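Local atomic coordinates of PUM-HD domain-containing protein (Caenorhabditis elegans, PDB entry 7CGF), a protein that probably binds the 3' untranslated regions of mRNAs through its PUM-HD domain, the part held here in complex with RNA. Residues K89-G94 with Q124-K129; L102-I107 with Q135-S140. The protein carries 2 engineered substitutions. All coordinates share one frame; numbering follows the deposited sequence.

Interaction 1: K89-G94 with Q124-K129; sequences KFFEYG and QKALEK. With nucleotides of chain B.
The loop carrying F91 and E92, which opens with a type I turn from K89 to E92, runs past helix 119-129 with the CA atoms of F91 and A126 5.6 Å apart. F91 lays the face of its ring on A126: the methyl CB stands 3.6 Å from the ring centroid and 4° off the normal, a CH-pi contact, while F91 CB meets the CG of K125. With the ring cut back to an alanine here, the A126 methyl would probably lose its aromatic cover and a gap would open between loop and helix.

E92 bends at chi2 (-69°), bringing its carboxylate to two lysines. K125 NZ donates to E92 OE2 at 2.8 Å, on the syn side but 23° out of the carboxylate plane; Q88 is a further partner of this ammonium. The salt bridge from E92 OE1 to K129 NZ is long, 3.8 Å, and one water joins both atoms to the backbone N of Y93. K129 crosses Y93 at about a right angle, its CD over the ring centre in a second CH-pi contact (3.7 Å to the centroid).

On the same helix Q124 reads the RNA: its NE2 donates to N7 of adenosine 6 of chain B at 3.0 Å, and its OE1 accepts from N6. Such base-edge recognition from a repeat helix, with the loop of the predicted preceding repeat packed alongside that helix, is characteristic of the Pumilio RNA-binding fold.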
loop_
_atom_site.group_PDB
_atom_site.type_symbol
_atom_site.label_atom_id
_atom_site.label_comp_id
_atom_site.label_asym_id
_atom_site.label_seq_id
_atom_site.Cartn_x
_atom_site.Cartn_y
_atom_site.Cartn_z
ATOM N N LYS A 89 -19.589 1.303 13.069
ATOM C CA LYS A 89 -20.915 1.032 12.526
ATOM C C LYS A 89 -21.625 2.309 12.101
ATOM O O LYS A 89 -22.432 2.285 11.163
ATOM C CB LYS A 89 -21.783 0.297 13.554
ATOM C CG LYS A 89 -21.457 -1.181 13.736
ATOM C CD LYS A 89 -21.605 -1.918 12.421
ATOM C CE LYS A 89 -21.627 -3.430 12.606
ATOM N NZ LYS A 89 -21.662 -4.123 11.267
ATOM N N PHE A 90 -21.368 3.419 12.781
ATOM C CA PHE A 90 -22.061 4.658 12.457
ATOM C C PHE A 90 -21.365 5.477 11.374
ATOM O O PHE A 90 -21.813 6.593 11.076
ATOM C CB PHE A 90 -22.269 5.480 13.723
ATOM C CG PHE A 90 -23.339 4.911 14.603
ATOM C CD1 PHE A 90 -24.673 5.063 14.258
ATOM C CD2 PHE A 90 -23.015 4.174 15.717
ATOM C CE1 PHE A 90 -25.675 4.516 15.057
ATOM C CE2 PHE A 90 -24.002 3.619 16.514
ATOM C CZ PHE A 90 -25.339 3.798 16.187
ATOM N N PHE A 91 -20.296 4.952 10.766
ATOM C CA PHE A 91 -19.751 5.529 9.548
ATOM C C PHE A 91 -20.112 4.713 8.315
ATOM O O PHE A 91 -19.659 5.034 7.212
ATOM C CB PHE A 91 -18.219 5.665 9.647
ATOM C CG PHE A 91 -17.763 6.872 10.410
ATOM C CD1 PHE A 91 -18.187 8.138 10.045
ATOM C CD2 PHE A 91 -16.883 6.748 11.478
ATOM C CE1 PHE A 91 -17.760 9.257 10.734
ATOM C CE2 PHE A 91 -16.438 7.865 12.170
ATOM C CZ PHE A 91 -16.894 9.128 11.799
ATOM N N GLU A 92 -20.920 3.672 8.471
ATOM C CA GLU A 92 -21.283 2.830 7.343
ATOM C C GLU A 92 -22.307 3.532 6.454
ATOM O O GLU A 92 -23.010 4.456 6.875
ATOM C CB GLU A 92 -21.866 1.494 7.810
ATOM C CG GLU A 92 -20.939 0.611 8.649
ATOM C CD GLU A 92 -19.758 0.034 7.868
ATOM O OE1 GLU A 92 -19.815 -0.042 6.615
ATOM O OE2 GLU A 92 -18.766 -0.356 8.528
ATOM N N TYR A 93 -22.389 3.082 5.201
ATOM C CA TYR A 93 -23.536 3.465 4.386
ATOM C C TYR A 93 -24.807 3.010 5.090
ATOM O O TYR A 93 -24.869 1.912 5.651
ATOM C CB TYR A 93 -23.466 2.827 2.990
ATOM C CG TYR A 93 -22.237 3.140 2.161
ATOM C CD1 TYR A 93 -21.721 4.429 2.085
ATOM C CD2 TYR A 93 -21.596 2.132 1.439
ATOM C CE1 TYR A 93 -20.590 4.708 1.315
ATOM C CE2 TYR A 93 -20.470 2.401 0.662
ATOM C CZ TYR A 93 -19.974 3.684 0.607
ATOM O OH TYR A 93 -18.859 3.932 -0.162
ATOM N N GLY A 94 -25.834 3.844 5.055
ATOM C CA GLY A 94 -27.032 3.586 5.807
ATOM C C GLY A 94 -27.095 4.348 7.107
ATOM O O GLY A 94 -28.181 4.487 7.682
ATOM N N GLN A 124 -9.925 5.318 9.162
ATOM C CA GLN A 124 -9.909 4.745 7.819
ATOM C C GLN A 124 -11.314 4.413 7.353
ATOM O O GLN A 124 -11.650 4.635 6.185
ATOM C CB GLN A 124 -9.031 3.496 7.777
ATOM C CG GLN A 124 -7.561 3.822 7.873
ATOM C CD GLN A 124 -6.737 2.568 8.060
ATOM O OE1 GLN A 124 -6.523 1.800 7.116
ATOM N NE2 GLN A 124 -6.293 2.335 9.293
ATOM N N LYS A 125 -12.145 3.870 8.250
ATOM C CA LYS A 125 -13.536 3.602 7.897
ATOM C C LYS A 125 -14.247 4.889 7.492
ATOM O O LYS A 125 -14.955 4.922 6.481
ATOM C CB LYS A 125 -14.252 2.926 9.075
ATOM C CG LYS A 125 -15.764 2.678 8.883
ATOM C CD LYS A 125 -16.058 1.862 7.639
ATOM C CE LYS A 125 -15.352 0.519 7.651
ATOM N NZ LYS A 125 -15.971 -0.385 8.646
ATOM N N ALA A 126 -14.060 5.961 8.268
ATOM C CA ALA A 126 -14.684 7.243 7.936
ATOM C C ALA A 126 -14.250 7.724 6.553
ATOM O O ALA A 126 -15.086 8.067 5.705
ATOM C CB ALA A 126 -14.350 8.272 9.018
ATOM N N LEU A 127 -12.940 7.714 6.275
ATOM C CA LEU A 127 -12.497 8.181 4.964
ATOM C C LEU A 127 -13.014 7.293 3.839
ATOM O O LEU A 127 -13.235 7.769 2.715
ATOM C CB LEU A 127 -10.968 8.253 4.919
ATOM C CG LEU A 127 -10.343 9.315 5.805
ATOM C CD1 LEU A 127 -8.822 9.145 5.821
ATOM C CD2 LEU A 127 -10.728 10.733 5.340
ATOM N N GLU A 128 -13.177 6.000 4.107
ATOM C CA GLU A 128 -13.681 5.074 3.104
ATOM C C GLU A 128 -15.117 5.377 2.708
ATOM O O GLU A 128 -15.510 5.119 1.564
ATOM C CB GLU A 128 -13.585 3.650 3.647
ATOM C CG GLU A 128 -14.271 2.577 2.830
ATOM C CD GLU A 128 -13.574 2.285 1.523
ATOM O OE1 GLU A 128 -12.377 2.648 1.383
ATOM O OE2 GLU A 128 -14.229 1.677 0.644
ATOM N N LYS A 129 -15.911 5.925 3.621
ATOM C CA LYS A 129 -17.362 5.979 3.436
ATOM C C LYS A 129 -17.936 7.377 3.246
ATOM O O LYS A 129 -18.883 7.545 2.463
ATOM C CB LYS A 129 -18.065 5.327 4.627
ATOM C CG LYS A 129 -17.704 3.845 4.849
ATOM C CD LYS A 129 -18.254 2.959 3.755
ATOM C CE LYS A 129 -18.000 1.484 4.067
ATOM N NZ LYS A 129 -18.577 0.572 3.042
ATOM P P A B 6 2.552 -4.335 9.667
ATOM O OP1 A B 6 3.289 -3.965 10.896
ATOM O OP2 A B 6 2.319 -5.743 9.275
ATOM O "O5'" A B 6 1.115 -3.646 9.749
ATOM C "C5'" A B 6 0.009 -4.361 10.284
ATOM C "C4'" A B 6 -0.579 -3.669 11.491
ATOM O "O4'" A B 6 -0.913 -2.302 11.164
ATOM C "C3'" A B 6 -1.875 -4.276 11.995
ATOM O "O3'" A B 6 -1.612 -5.341 12.883
ATOM C "C2'" A B 6 -2.599 -3.103 12.657
ATOM O "O2'" A B 6 -2.166 -2.949 14.005
ATOM C "C1'" A B 6 -2.096 -1.910 11.836
ATOM N N9 A B 6 -3.060 -1.430 10.819
ATOM C C8 A B 6 -3.606 -0.163 10.772
ATOM N N7 A B 6 -4.437 0.017 9.754
ATOM C C5 A B 6 -4.431 -1.216 9.102
ATOM C C6 A B 6 -5.103 -1.692 7.954
ATOM N N6 A B 6 -5.933 -0.940 7.221
ATOM N N1 A B 6 -4.893 -2.965 7.566
ATOM C C2 A B 6 -4.059 -3.732 8.284
ATOM N N3 A B 6 -3.372 -3.404 9.375
ATOM C C4 A B 6 -3.587 -2.117 9.740
HETATM O O HOH W 1 -21.027 0.539 4.559
HETATM O O HOH W 2 -17.188 1.146 0.760
#

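Interaction 2: L102-I107 with Q135-S140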
loop_
_atom_site.group_PDB
_atom_site.type_symbol
_atom_site.label_atom_id
_atom_site.label_comp_id
_atom_site.label_asym_id
_atom_site.label_seq_id
_atom_site.Cartn_x
_atom_site.Cartn_y
_atom_site.Cartn_z
ATOM N N LEU A 102 -20.857 12.522 14.101
ATOM C CA LEU A 102 -19.804 11.635 14.587
ATOM C C LEU A 102 -18.420 12.200 14.272
ATOM O O LEU A 102 -17.509 12.110 15.101
ATOM C CB LEU A 102 -19.989 10.232 13.997
ATOM C CG LEU A 102 -19.083 9.145 14.574
ATOM C CD1 LEU A 102 -19.187 9.113 16.083
ATOM C CD2 LEU A 102 -19.399 7.792 13.961
ATOM N N VAL A 103 -18.240 12.789 13.084
ATOM C CA VAL A 103 -16.989 13.496 12.805
ATOM C C VAL A 103 -16.772 14.616 13.819
ATOM O O VAL A 103 -15.667 14.782 14.347
ATOM C CB VAL A 103 -16.970 14.028 11.360
ATOM C CG1 VAL A 103 -15.752 14.950 11.163
ATOM C CG2 VAL A 103 -16.920 12.890 10.364
ATOM N N ASP A 104 -17.831 15.378 14.145
ATOM C CA ASP A 104 -17.687 16.439 15.146
ATOM C C ASP A 104 -17.206 15.889 16.480
ATOM O O ASP A 104 -16.482 16.576 17.216
ATOM C CB ASP A 104 -19.019 17.166 15.373
ATOM C CG ASP A 104 -19.337 18.195 14.304
ATOM O OD1 ASP A 104 -18.415 18.738 13.660
ATOM O OD2 ASP A 104 -20.543 18.482 14.129
ATOM N N ALA A 105 -17.631 14.672 16.829
ATOM C CA ALA A 105 -17.300 14.087 18.118
ATOM C C ALA A 105 -15.850 13.651 18.211
ATOM O O ALA A 105 -15.319 13.542 19.322
ATOM C CB ALA A 105 -18.199 12.883 18.398
ATOM N N ILE A 106 -15.200 13.383 17.085
ATOM C CA ILE A 106 -13.825 12.886 17.105
ATOM C C ILE A 106 -12.833 13.864 16.525
ATOM O O ILE A 106 -11.626 13.602 16.613
ATOM C CB ILE A 106 -13.692 11.538 16.365
ATOM C CG1 ILE A 106 -13.999 11.729 14.874
ATOM C CG2 ILE A 106 -14.565 10.467 17.033
ATOM C CD1 ILE A 106 -13.708 10.502 13.993
ATOM N N ILE A 107 -13.287 14.975 15.938
ATOM C CA ILE A 107 -12.399 15.746 15.071
ATOM C C ILE A 107 -11.239 16.334 15.865
ATOM O O ILE A 107 -10.098 16.370 15.383
ATOM C CB ILE A 107 -13.188 16.828 14.307
ATOM C CG1 ILE A 107 -12.310 17.448 13.214
ATOM C CG2 ILE A 107 -13.730 17.910 15.237
ATOM C CD1 ILE A 107 -11.823 16.448 12.172
ATOM N N GLN A 135 -14.578 14.349 4.566
ATOM C CA GLN A 135 -13.203 13.892 4.362
ATOM C C GLN A 135 -12.218 15.042 4.515
ATOM O O GLN A 135 -11.189 14.911 5.184
ATOM C CB GLN A 135 -13.047 13.266 2.981
ATOM C CG GLN A 135 -13.758 11.955 2.755
ATOM C CD GLN A 135 -13.637 11.520 1.303
ATOM O OE1 GLN A 135 -13.789 12.337 0.388
ATOM N NE2 GLN A 135 -13.327 10.247 1.081
ATOM N N ILE A 136 -12.512 16.175 3.875
ATOM C CA ILE A 136 -11.621 17.330 3.945
ATOM C C ILE A 136 -11.468 17.806 5.382
ATOM O O ILE A 136 -10.381 18.222 5.807
ATOM C CB ILE A 136 -12.151 18.452 3.030
ATOM C CG1 ILE A 136 -12.074 18.032 1.567
ATOM C CG2 ILE A 136 -11.376 19.733 3.251
ATOM C CD1 ILE A 136 -12.800 18.986 0.628
ATOM N N LYS A 137 -12.553 17.747 6.161
ATOM C CA LYS A 137 -12.491 18.149 7.559
ATOM C C LYS A 137 -11.528 17.264 8.343
ATOM O O LYS A 137 -10.714 17.760 9.132
ATOM C CB LYS A 137 -13.902 18.113 8.159
ATOM C CG LYS A 137 -14.005 18.709 9.545
ATOM C CD LYS A 137 -15.455 18.841 10.016
ATOM C CE LYS A 137 -15.486 19.222 11.489
ATOM N NZ LYS A 137 -16.861 19.331 12.041
ATOM N N ILE A 138 -11.586 15.950 8.119
ATOM C CA ILE A 138 -10.645 15.038 8.774
ATOM C C ILE A 138 -9.214 15.340 8.340
ATOM O O ILE A 138 -8.296 15.401 9.170
ATOM C CB ILE A 138 -11.031 13.576 8.491
ATOM C CG1 ILE A 138 -12.335 13.247 9.219
ATOM C CG2 ILE A 138 -9.910 12.624 8.918
ATOM C CD1 ILE A 138 -12.776 11.810 9.024
ATOM N N LEU A 139 -8.996 15.519 7.035
ATOM C CA LEU A 139 -7.644 15.771 6.544
ATOM C C LEU A 139 -7.082 17.072 7.093
ATOM O O LEU A 139 -5.868 17.184 7.303
ATOM C CB LEU A 139 -7.628 15.806 5.016
ATOM C CG LEU A 139 -7.872 14.472 4.321
ATOM C CD1 LEU A 139 -7.716 14.604 2.811
ATOM C CD2 LEU A 139 -6.927 13.437 4.886
ATOM N N SER A 140 -7.947 18.061 7.340
ATOM C CA SER A 140 -7.485 19.336 7.883
ATOM C C SER A 140 -6.805 19.159 9.238
ATOM O O SER A 140 -5.944 19.964 9.614
ATOM C CB SER A 140 -8.657 20.317 7.978
ATOM O OG SER A 140 -9.412 20.084 9.161
#
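K137 and I107 meet at about a right angle, the lysine chain passing the isoleucine with its CE 4.0 Å from I107 CG1. The helices beneath them, 102-106 and 135-140, run nearly parallel, 5° between their directions, with axes 10.9 Å apart. Side chains from both segments bridge this spacing.

K137 is the longest of these. Its CG stands anti to the backbone N (chi1 -171°) and every later torsion is extended, which carries the aliphatic chain across to the first helix. There it slides past V103 in the opposite direction, CD lying 4.1 Å from V103 CG1. The ammonium ends beside the carboxylate of D104, and the two side chains cross at about a right angle. They are modelled as a salt bridge, but the approach is implausibly short, so the exact placing of both charged ends is doubtful.

Below the lysine the contact is apolar. I107 sends its CD1 to the backbone of the second helix, 3.5 Å from K137 O and 3.9 Å from I138 CA. The CG1 of I138 receives V103 CG1 at 4.3 Å and I107 CD1 at a similar distance, so one isoleucine branch faces two residues of segment 102-107. The carbonyl of K137 also accepts a bond from S140 OG within its own helix, the donor tilted 23° from the carbonyl plane.

Behind this layer V103 rests on F91, and I138 on A126 and L127. Near-parallel helices such as 99-106 and 132-142, stacked side by side about 13 Å from the RNA at the nearest atom, are characteristic of the Pumilio superhelix.

In the fold
Interactions 1 and 2 lie side by side in one junction of the stack, their centres 12 Å apart. Helices 119-129 and 132-142 follow each other in the chain, and each meets an earlier element: the loop after helix 83-89 in interaction 1, helix 99-106 in interaction 2. Apolar packing joins the contacts, F91 CE2 lying 3.5 Å from L102 CD2, and a probable hydrogen bond from Q135 NE2 to L127 O links the two later helices. Both combine buried apolar residues with charged groups at a more open border. They differ in chemistry: interaction 1 adds aromatic faces, a water-linked charge network and a base-reading glutamine, whereas interaction 2 relies chiefly on aliphatic branches and lies farther from the RNA.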